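Local coordinates for protein N-acetyl-beta-D glucosaminidase (Rhizomucor miehei CAU432, PDB 4ZM6) that combines a family 3 glycoside hydrolase, which probably cleaves beta-N-acetylglucosamine residues, with a GCN5-related region that binds acetyl-CoA and probably acetylates glucosamine, at residues D547-H552 / G592-F597; A555-I560 / P654-G659. All coordinates share one frame; numbering follows the deposited sequence.

Contact 1: residues D547-H552 / G592-F597; sequences DDDLDH and GKIVGF
Ile594, at the start of strand 594-605, reaches helix 546-561 with a single atom, its CD1 methyl, and that atom accounts for every side-chain approach within 4.2 Å between 547-552 and 592-597. With CG1 anti to the carbonyl carbon (chi1 -65°) and the chain extended beyond it (chi2 178°), the methyl becomes the far end of a straight arm aimed at the helix. It arrives between Asp549 and His552, three residues apart along the helix. The Asp549 side chain crosses the arm at about a right angle; Ile594 CD1 lies 3.8 Å from Asp549 CB and 3.5 Å from Asp549 OD1. This is van der Waals contact, since a methyl offers the carboxylate no polar partner. The charge is met from outside the two segments: Asp549 OD1 forms a salt bridge with Arg588, and OD2 accepts a hydrogen bond from the backbone N of Arg545, which together should restrain rotation of the group. His552 contributes mainly its CB, 4.0 Å from Ile594 CD1, and its ring lies oblique to the methyl. With 126 Å² buried in total, the contact is small. It joins the first helix of the acetyltransferase fold to the mixed sheet where 594-605 pairs with 585-588, a strand whose Arg588 also packs on Ile594; just beyond, Val595 and Gly596 both face Ala587 in a classic beta bulge.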
ATOM      1  N   ASP A 547      -7.977   6.543 -18.941  1.00 54.34           N
ATOM      2  CA  ASP A 547      -9.064   7.489 -19.208  1.00 55.48           C
ATOM      3  C   ASP A 547      -8.579   8.938 -19.266  1.00 55.60           C
ATOM      4  O   ASP A 547      -9.046   9.715 -20.096  1.00 56.30           O
ATOM      5  CB  ASP A 547     -10.179   7.352 -18.169  1.00 57.99           C
ATOM      6  CG  ASP A 547     -10.943   6.028 -18.288  1.00 61.55           C
ATOM      7  OD1 ASP A 547     -10.963   5.424 -19.389  1.00 63.73           O
ATOM      8  OD2 ASP A 547     -11.532   5.591 -17.274  1.00 61.25           O
ATOM      9  N   ASP A 548      -7.631   9.293 -18.401  1.00 55.84           N
ATOM     10  CA  ASP A 548      -7.144  10.670 -18.292  1.00 53.31           C
ATOM     11  C   ASP A 548      -5.848  10.952 -19.055  1.00 52.51           C
ATOM     12  O   ASP A 548      -5.647  12.064 -19.538  1.00 50.92           O
ATOM     13  CB  ASP A 548      -6.931  11.020 -16.816  1.00 54.40           C
ATOM     14  CG  ASP A 548      -8.195  10.882 -15.993  1.00 54.85           C
ATOM     15  OD1 ASP A 548      -9.269  11.288 -16.492  1.00 55.53           O
ATOM     16  OD2 ASP A 548      -8.118  10.371 -14.850  1.00 53.79           O
ATOM     17  N   ASP A 549      -4.971   9.953 -19.159  1.00 53.35           N
ATOM     18  CA  ASP A 549      -3.589  10.169 -19.611  1.00 52.67           C
ATOM     19  C   ASP A 549      -3.286   9.746 -21.053  1.00 54.01           C
ATOM     20  O   ASP A 549      -2.205  10.046 -21.571  1.00 53.76           O
ATOM     21  CB  ASP A 549      -2.633   9.429 -18.674  1.00 51.53           C
ATOM     22  CG  ASP A 549      -2.808   9.831 -17.217  1.00 51.45           C
ATOM     23  OD1 ASP A 549      -3.276  10.964 -16.950  1.00 50.11           O
ATOM     24  OD2 ASP A 549      -2.469   9.006 -16.337  1.00 51.31           O
ATOM     25  N   LEU A 550      -4.222   9.056 -21.700  1.00 54.82           N
ATOM     26  CA  LEU A 550      -3.966   8.475 -23.019  1.00 53.85           C
ATOM     27  C   LEU A 550      -3.652   9.530 -24.085  1.00 53.95           C
ATOM     28  O   LEU A 550      -2.720   9.356 -24.870  1.00 55.10           O
ATOM     29  CB  LEU A 550      -5.145   7.602 -23.461  1.00 53.57           C
ATOM     30  CG  LEU A 550      -5.084   7.000 -24.871  1.00 54.30           C
ATOM     31  CD1 LEU A 550      -3.841   6.136 -25.044  1.00 54.02           C
ATOM     32  CD2 LEU A 550      -6.349   6.203 -25.163  1.00 53.43           C
ATOM     33  N   ASP A 551      -4.423  10.614 -24.118  1.00 54.61           N
ATOM     34  CA  ASP A 551      -4.197  11.679 -25.108  1.00 54.48           C
ATOM     35  C   ASP A 551      -2.818  12.302 -24.959  1.00 53.00           C
ATOM     36  O   ASP A 551      -2.149  12.577 -25.948  1.00 52.91           O
ATOM     37  CB  ASP A 551      -5.261  12.774 -25.002  1.00 55.10           C
ATOM     38  CG  ASP A 551      -6.590  12.353 -25.587  1.00 55.03           C
ATOM     39  OD1 ASP A 551      -6.621  11.966 -26.774  1.00 55.23           O
ATOM     40  OD2 ASP A 551      -7.603  12.425 -24.861  1.00 56.28           O
ATOM     41  N   HIS A 552      -2.398  12.513 -23.717  1.00 53.35           N
ATOM     42  CA  HIS A 552      -1.089  13.093 -23.443  1.00 53.57           C
ATOM     43  C   HIS A 552       0.047  12.156 -23.808  1.00 51.71           C
ATOM     44  O   HIS A 552       1.037  12.585 -24.405  1.00 50.62           O
ATOM     45  CB  HIS A 552      -0.986  13.496 -21.977  1.00 55.64           C
ATOM     46  CG  HIS A 552      -1.807  14.697 -21.641  1.00 57.76           C
ATOM     47  ND1 HIS A 552      -2.738  14.703 -20.623  1.00 57.97           N
ATOM     48  CD2 HIS A 552      -1.859  15.924 -22.211  1.00 57.68           C
ATOM     49  CE1 HIS A 552      -3.315  15.889 -20.569  1.00 58.88           C
ATOM     50  NE2 HIS A 552      -2.801  16.647 -21.522  1.00 59.39           N
ATOM     51  N   GLY A 592       1.104  19.019 -12.299  1.00 74.68           N
ATOM     52  CA  GLY A 592       0.356  17.849 -12.776  1.00 70.76           C
ATOM     53  C   GLY A 592       0.471  17.560 -14.262  1.00 67.33           C
ATOM     54  O   GLY A 592      -0.245  16.703 -14.791  1.00 64.84           O
ATOM     55  N   LYS A 593       1.371  18.263 -14.941  1.00 63.84           N
ATOM     56  CA  LYS A 593       1.553  18.077 -16.371  1.00 62.53           C
ATOM     57  C   LYS A 593       2.448  16.873 -16.602  1.00 61.80           C
ATOM     58  O   LYS A 593       3.502  16.749 -15.984  1.00 62.57           O
ATOM     59  CB  LYS A 593       2.170  19.319 -16.997  1.00 60.42           C
ATOM     60  CG  LYS A 593       2.494  19.188 -18.472  1.00 59.29           C
ATOM     61  CD  LYS A 593       3.146  20.468 -18.964  1.00 61.36           C
ATOM     62  CE  LYS A 593       4.143  20.215 -20.081  1.00 62.82           C
ATOM     63  NZ  LYS A 593       5.262  21.183 -19.979  1.00 64.02           N
ATOM     64  N   ILE A 594       2.018  15.994 -17.501  1.00 60.45           N
ATOM     65  CA  ILE A 594       2.730  14.752 -17.769  1.00 57.44           C
ATOM     66  C   ILE A 594       3.992  15.056 -18.571  1.00 56.08           C
ATOM     67  O   ILE A 594       3.933  15.725 -19.604  1.00 58.55           O
ATOM     68  CB  ILE A 594       1.824  13.738 -18.501  1.00 55.61           C
ATOM     69  CG1 ILE A 594       0.675  13.324 -17.572  1.00 55.89           C
ATOM     70  CG2 ILE A 594       2.624  12.523 -18.956  1.00 53.98           C
ATOM     71  CD1 ILE A 594      -0.318  12.359 -18.181  1.00 56.72           C
ATOM     72  N   VAL A 595       5.129  14.579 -18.069  1.00 52.47           N
ATOM     73  CA  VAL A 595       6.427  14.836 -18.694  1.00 51.35           C
ATOM     74  C   VAL A 595       7.151  13.566 -19.145  1.00 49.31           C
ATOM     75  O   VAL A 595       7.960  13.613 -20.068  1.00 47.72           O
ATOM     76  CB  VAL A 595       7.343  15.668 -17.771  1.00 52.29           C
ATOM     77  CG1 VAL A 595       6.792  17.078 -17.642  1.00 52.32           C
ATOM     78  CG2 VAL A 595       7.493  15.026 -16.395  1.00 52.79           C
ATOM     79  N   GLY A 596       6.861  12.440 -18.502  1.00 49.26           N
ATOM     80  CA  GLY A 596       7.406  11.154 -18.930  1.00 49.11           C
ATOM     81  C   GLY A 596       6.443  10.005 -18.704  1.00 48.34           C
ATOM     82  O   GLY A 596       5.497  10.110 -17.916  1.00 47.97           O
ATOM     83  N   PHE A 597       6.704   8.900 -19.390  1.00 47.24           N
ATOM     84  CA  PHE A 597       5.863   7.721 -19.312  1.00 46.86           C
ATOM     85  C   PHE A 597       6.719   6.461 -19.347  1.00 45.69           C
ATOM     86  O   PHE A 597       7.740   6.417 -20.028  1.00 43.71           O
ATOM     87  CB  PHE A 597       4.871   7.728 -20.484  1.00 49.02           C
ATOM     88  CG  PHE A 597       4.113   6.445 -20.650  1.00 49.32           C
ATOM     89  CD1 PHE A 597       2.981   6.198 -19.901  1.00 49.74           C
ATOM     90  CD2 PHE A 597       4.540   5.485 -21.554  1.00 50.67           C
ATOM     91  CE1 PHE A 597       2.280   5.014 -20.044  1.00 50.89           C
ATOM     92  CE2 PHE A 597       3.848   4.298 -21.703  1.00 51.24           C
ATOM     93  CZ  PHE A 597       2.715   4.063 -20.946  1.00 51.36           C
TER

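Contact 2: residues A555-I560 / P654-G659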
ATOM      1  N   ALA A 555       0.375  12.181 -27.487  1.00 47.43           N
ATOM      2  CA  ALA A 555       1.104  13.380 -27.915  1.00 48.00           C
ATOM      3  C   ALA A 555       2.600  13.262 -27.645  1.00 47.16           C
ATOM      4  O   ALA A 555       3.418  13.682 -28.455  1.00 46.40           O
ATOM      5  CB  ALA A 555       0.549  14.612 -27.223  1.00 48.75           C
ATOM      6  N   MET A 556       2.952  12.677 -26.507  1.00 47.97           N
ATOM      7  CA  MET A 556       4.351  12.474 -26.164  1.00 48.79           C
ATOM      8  C   MET A 556       5.025  11.540 -27.173  1.00 48.98           C
ATOM      9  O   MET A 556       6.185  11.753 -27.534  1.00 49.25           O
ATOM     10  CB  MET A 556       4.481  11.919 -24.740  1.00 49.27           C
ATOM     11  CG  MET A 556       5.859  12.098 -24.123  1.00 49.30           C
ATOM     12  SD  MET A 556       6.021  11.238 -22.545  1.00 51.24           S
ATOM     13  CE  MET A 556       5.046  12.296 -21.487  1.00 49.95           C
ATOM     14  N   TRP A 557       4.302  10.515 -27.627  1.00 48.09           N
ATOM     15  CA  TRP A 557       4.858   9.566 -28.590  1.00 47.46           C
ATOM     16  C   TRP A 557       5.164  10.234 -29.910  1.00 48.14           C
ATOM     17  O   TRP A 557       6.218   9.995 -30.498  1.00 48.04           O
ATOM     18  CB  TRP A 557       3.925   8.374 -28.832  1.00 47.35           C
ATOM     19  CG  TRP A 557       4.457   7.447 -29.885  1.00 46.07           C
ATOM     20  CD1 TRP A 557       4.459   7.657 -31.235  1.00 46.67           C
ATOM     21  CD2 TRP A 557       5.086   6.177 -29.678  1.00 44.95           C
ATOM     22  NE1 TRP A 557       5.050   6.598 -31.881  1.00 47.01           N
ATOM     23  CE2 TRP A 557       5.441   5.674 -30.949  1.00 44.85           C
ATOM     24  CE3 TRP A 557       5.380   5.415 -28.544  1.00 44.28           C
ATOM     25  CZ2 TRP A 557       6.075   4.447 -31.118  1.00 43.65           C
ATOM     26  CZ3 TRP A 557       6.008   4.185 -28.714  1.00 44.24           C
ATOM     27  CH2 TRP A 557       6.348   3.716 -29.992  1.00 43.83           C
ATOM     28  N   ASP A 558       4.234  11.045 -30.392  1.00 50.13           N
ATOM     29  CA  ASP A 558       4.421  11.701 -31.677  1.00 53.05           C
ATOM     30  C   ASP A 558       5.571  12.683 -31.571  1.00 54.11           C
ATOM     31  O   ASP A 558       6.385  12.804 -32.482  1.00 54.09           O
ATOM     32  CB  ASP A 558       3.148  12.424 -32.119  1.00 53.57           C
ATOM     33  CG  ASP A 558       3.227  12.906 -33.552  1.00 54.05           C
ATOM     34  OD1 ASP A 558       3.460  12.068 -34.450  1.00 54.17           O
ATOM     35  OD2 ASP A 558       3.065  14.123 -33.780  1.00 55.28           O
ATOM     36  N   ASP A 559       5.636  13.370 -30.436  1.00 56.80           N
ATOM     37  CA  ASP A 559       6.690  14.337 -30.170  1.00 58.32           C
ATOM     38  C   ASP A 559       8.088  13.701 -30.220  1.00 55.49           C
ATOM     39  O   ASP A 559       9.021  14.310 -30.739  1.00 56.58           O
ATOM     40  CB  ASP A 559       6.443  14.993 -28.806  1.00 61.81           C
ATOM     41  CG  ASP A 559       7.309  16.209 -28.573  1.00 67.21           C
ATOM     42  OD1 ASP A 559       7.843  16.772 -29.554  1.00 69.07           O
ATOM     43  OD2 ASP A 559       7.450  16.607 -27.396  1.00 74.67           O
ATOM     44  N   ILE A 560       8.214  12.480 -29.703  1.00 51.96           N
ATOM     45  CA  ILE A 560       9.505  11.788 -29.572  1.00 50.73           C
ATOM     46  C   ILE A 560       9.811  10.842 -30.732  1.00 51.13           C
ATOM     47  O   ILE A 560      10.937  10.816 -31.220  1.00 50.78           O
ATOM     48  CB  ILE A 560       9.551  10.979 -28.256  1.00 49.75           C
ATOM     49  CG1 ILE A 560       9.578  11.942 -27.071  1.00 51.16           C
ATOM     50  CG2 ILE A 560      10.750  10.037 -28.219  1.00 47.80           C
ATOM     51  CD1 ILE A 560       9.386  11.281 -25.728  1.00 51.69           C
ATOM     52  N   PRO A 654       2.142  -8.027 -25.993  1.00 44.00           N
ATOM     53  CA  PRO A 654       2.206  -7.001 -27.042  1.00 43.93           C
ATOM     54  C   PRO A 654       3.504  -6.205 -26.977  1.00 45.29           C
ATOM     55  O   PRO A 654       4.319  -6.430 -26.081  1.00 47.27           O
ATOM     56  CB  PRO A 654       1.008  -6.093 -26.730  1.00 43.63           C
ATOM     57  CG  PRO A 654       0.731  -6.293 -25.285  1.00 43.57           C
ATOM     58  CD  PRO A 654       1.108  -7.718 -24.987  1.00 43.90           C
ATOM     59  N   ARG A 655       3.686  -5.262 -27.899  1.00 46.09           N
ATOM     60  CA  ARG A 655       5.000  -4.671 -28.105  1.00 45.96           C
ATOM     61  C   ARG A 655       4.999  -3.419 -28.958  1.00 45.84           C
ATOM     62  O   ARG A 655       4.354  -3.376 -29.997  1.00 45.33           O
ATOM     63  CB  ARG A 655       5.898  -5.715 -28.772  1.00 46.05           C
ATOM     64  CG  ARG A 655       7.172  -5.169 -29.395  1.00 46.55           C
ATOM     65  CD  ARG A 655       7.646  -6.007 -30.568  1.00 46.93           C
ATOM     66  NE  ARG A 655       7.468  -7.437 -30.342  1.00 47.07           N
ATOM     67  CZ  ARG A 655       7.718  -8.367 -31.257  1.00 47.74           C
ATOM     68  NH1 ARG A 655       8.187  -8.030 -32.459  1.00 48.20           N
ATOM     69  NH2 ARG A 655       7.511  -9.643 -30.963  1.00 47.10           N
ATOM     70  N   PHE A 656       5.754  -2.413 -28.514  1.00 47.98           N
ATOM     71  CA  PHE A 656       6.173  -1.310 -29.380  1.00 49.01           C
ATOM     72  C   PHE A 656       7.484  -1.677 -30.070  1.00 48.81           C
ATOM     73  O   PHE A 656       7.607  -1.559 -31.283  1.00 48.89           O
ATOM     74  CB  PHE A 656       6.395  -0.039 -28.576  1.00 49.79           C
ATOM     75  CG  PHE A 656       5.180   0.446 -27.841  1.00 50.33           C
ATOM     76  CD1 PHE A 656       4.154   1.083 -28.520  1.00 50.67           C
ATOM     77  CD2 PHE A 656       5.082   0.300 -26.466  1.00 49.99           C
ATOM     78  CE1 PHE A 656       3.043   1.550 -27.840  1.00 52.15           C
ATOM     79  CE2 PHE A 656       3.976   0.767 -25.781  1.00 50.63           C
ATOM     80  CZ  PHE A 656       2.952   1.392 -26.468  1.00 51.63           C
ATOM     81  N   PHE A 657       8.461  -2.114 -29.273  1.00 49.24           N
ATOM     82  CA  PHE A 657       9.781  -2.522 -29.763  1.00 46.24           C
ATOM     83  C   PHE A 657      10.236  -3.809 -29.058  1.00 46.16           C
ATOM     84  O   PHE A 657       9.914  -4.018 -27.885  1.00 45.15           O
ATOM     85  CB  PHE A 657      10.813  -1.423 -29.497  1.00 45.26           C
ATOM     86  CG  PHE A 657      10.414  -0.057 -30.003  1.00 44.87           C
ATOM     87  CD1 PHE A 657      10.128   0.151 -31.347  1.00 45.56           C
ATOM     88  CD2 PHE A 657      10.362   1.033 -29.139  1.00 43.84           C
ATOM     89  CE1 PHE A 657       9.772   1.412 -31.810  1.00 44.92           C
ATOM     90  CE2 PHE A 657      10.008   2.295 -29.598  1.00 43.28           C
ATOM     91  CZ  PHE A 657       9.717   2.486 -30.936  1.00 43.66           C
ATOM     92  N   PRO A 658      10.974  -4.682 -29.771  1.00 46.60           N
ATOM     93  CA  PRO A 658      11.518  -5.905 -29.178  1.00 46.96           C
ATOM     94  C   PRO A 658      12.817  -5.656 -28.418  1.00 48.15           C
ATOM     95  O   PRO A 658      13.201  -6.454 -27.570  1.00 49.57           O
ATOM     96  CB  PRO A 658      11.801  -6.774 -30.395  1.00 45.93           C
ATOM     97  CG  PRO A 658      12.185  -5.789 -31.443  1.00 45.63           C
ATOM     98  CD  PRO A 658      11.325  -4.580 -31.202  1.00 46.07           C
ATOM     99  N   GLY A 659      13.496  -4.567 -28.762  1.00 49.00           N
ATOM    100  CA  GLY A 659      14.695  -4.127 -28.072  1.00 49.66           C
ATOM    101  C   GLY A 659      14.750  -2.627 -28.233  1.00 49.15           C
ATOM    102  O   GLY A 659      13.706  -1.980 -28.291  1.00 47.35           O
TER
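The nearest alpha carbons of 555-560 and 654-659, those of Trp557 and Phe656, are 11.0 Å apart, so long aromatic side chains must bridge the backbones. The first segment is regular helix, with Asp559 N bonded to Ala555 O at 3.0 Å; the second is an irregular loop that enters through a cis peptide bond before Pro654. Trp557 extends from the helix with CG anti to its own backbone nitrogen (chi1 176°), carrying the six-membered half of the indole to the loop. There it meets two consecutive phenylalanines. Trp557 CZ3 comes to 3.6 Å from Phe656 CD1, and the two rings lie oblique, with planes at 36° and centroids 5.1 Å apart. Neighbouring Trp557 CH2 reaches Phe657 CZ at 3.7 Å; here the planes are nearer parallel, at 21°, but slid so far that the rings barely overlap. Phe656 CB sits over one face of the Phe657 ring, offset toward its rim, so the loop's own aromatics also pack on each other. The result is a buried cluster of three aromatic residues held by apolar contact. The indole's polar atom is satisfied separately, NE1 bonding to Trp565 O, which should help fix the ring's rotation. Phe657, and Ile560 on the helix beside the cluster, touch the bound acetyl-CoA, so the cluster borders the acetyl-CoA pocket. Phe561, the last residue of helix 546-561, adds its ring to both Trp557 and Phe657, while Leu615 of strand 608-618 packs against Trp557 and Phe656.

In the fold
Contacts 1 and 2 lie about 14 Å apart, centre to centre, and use successive parts of helix 546-561. Their segments alternate along the chain: 547-552, 555-560, 592-597, then 654-659. The earlier part of the helix therefore meets strand 594-605, and the later part meets the loop between strands 646-649 and 660-661. Met556 connects the two directly, its CE lying 3.5 Å from Ile594 CG2 and 3.4 Å from Val595 C. All four segments belong to the acetyltransferase region, so one helix is packed both on the mixed sheet and on a loop bordering the acetyl-CoA pocket; contact 2 touches acetyl-CoA, whereas the side chain of Ile594 in contact 1 is about 12 Å from it.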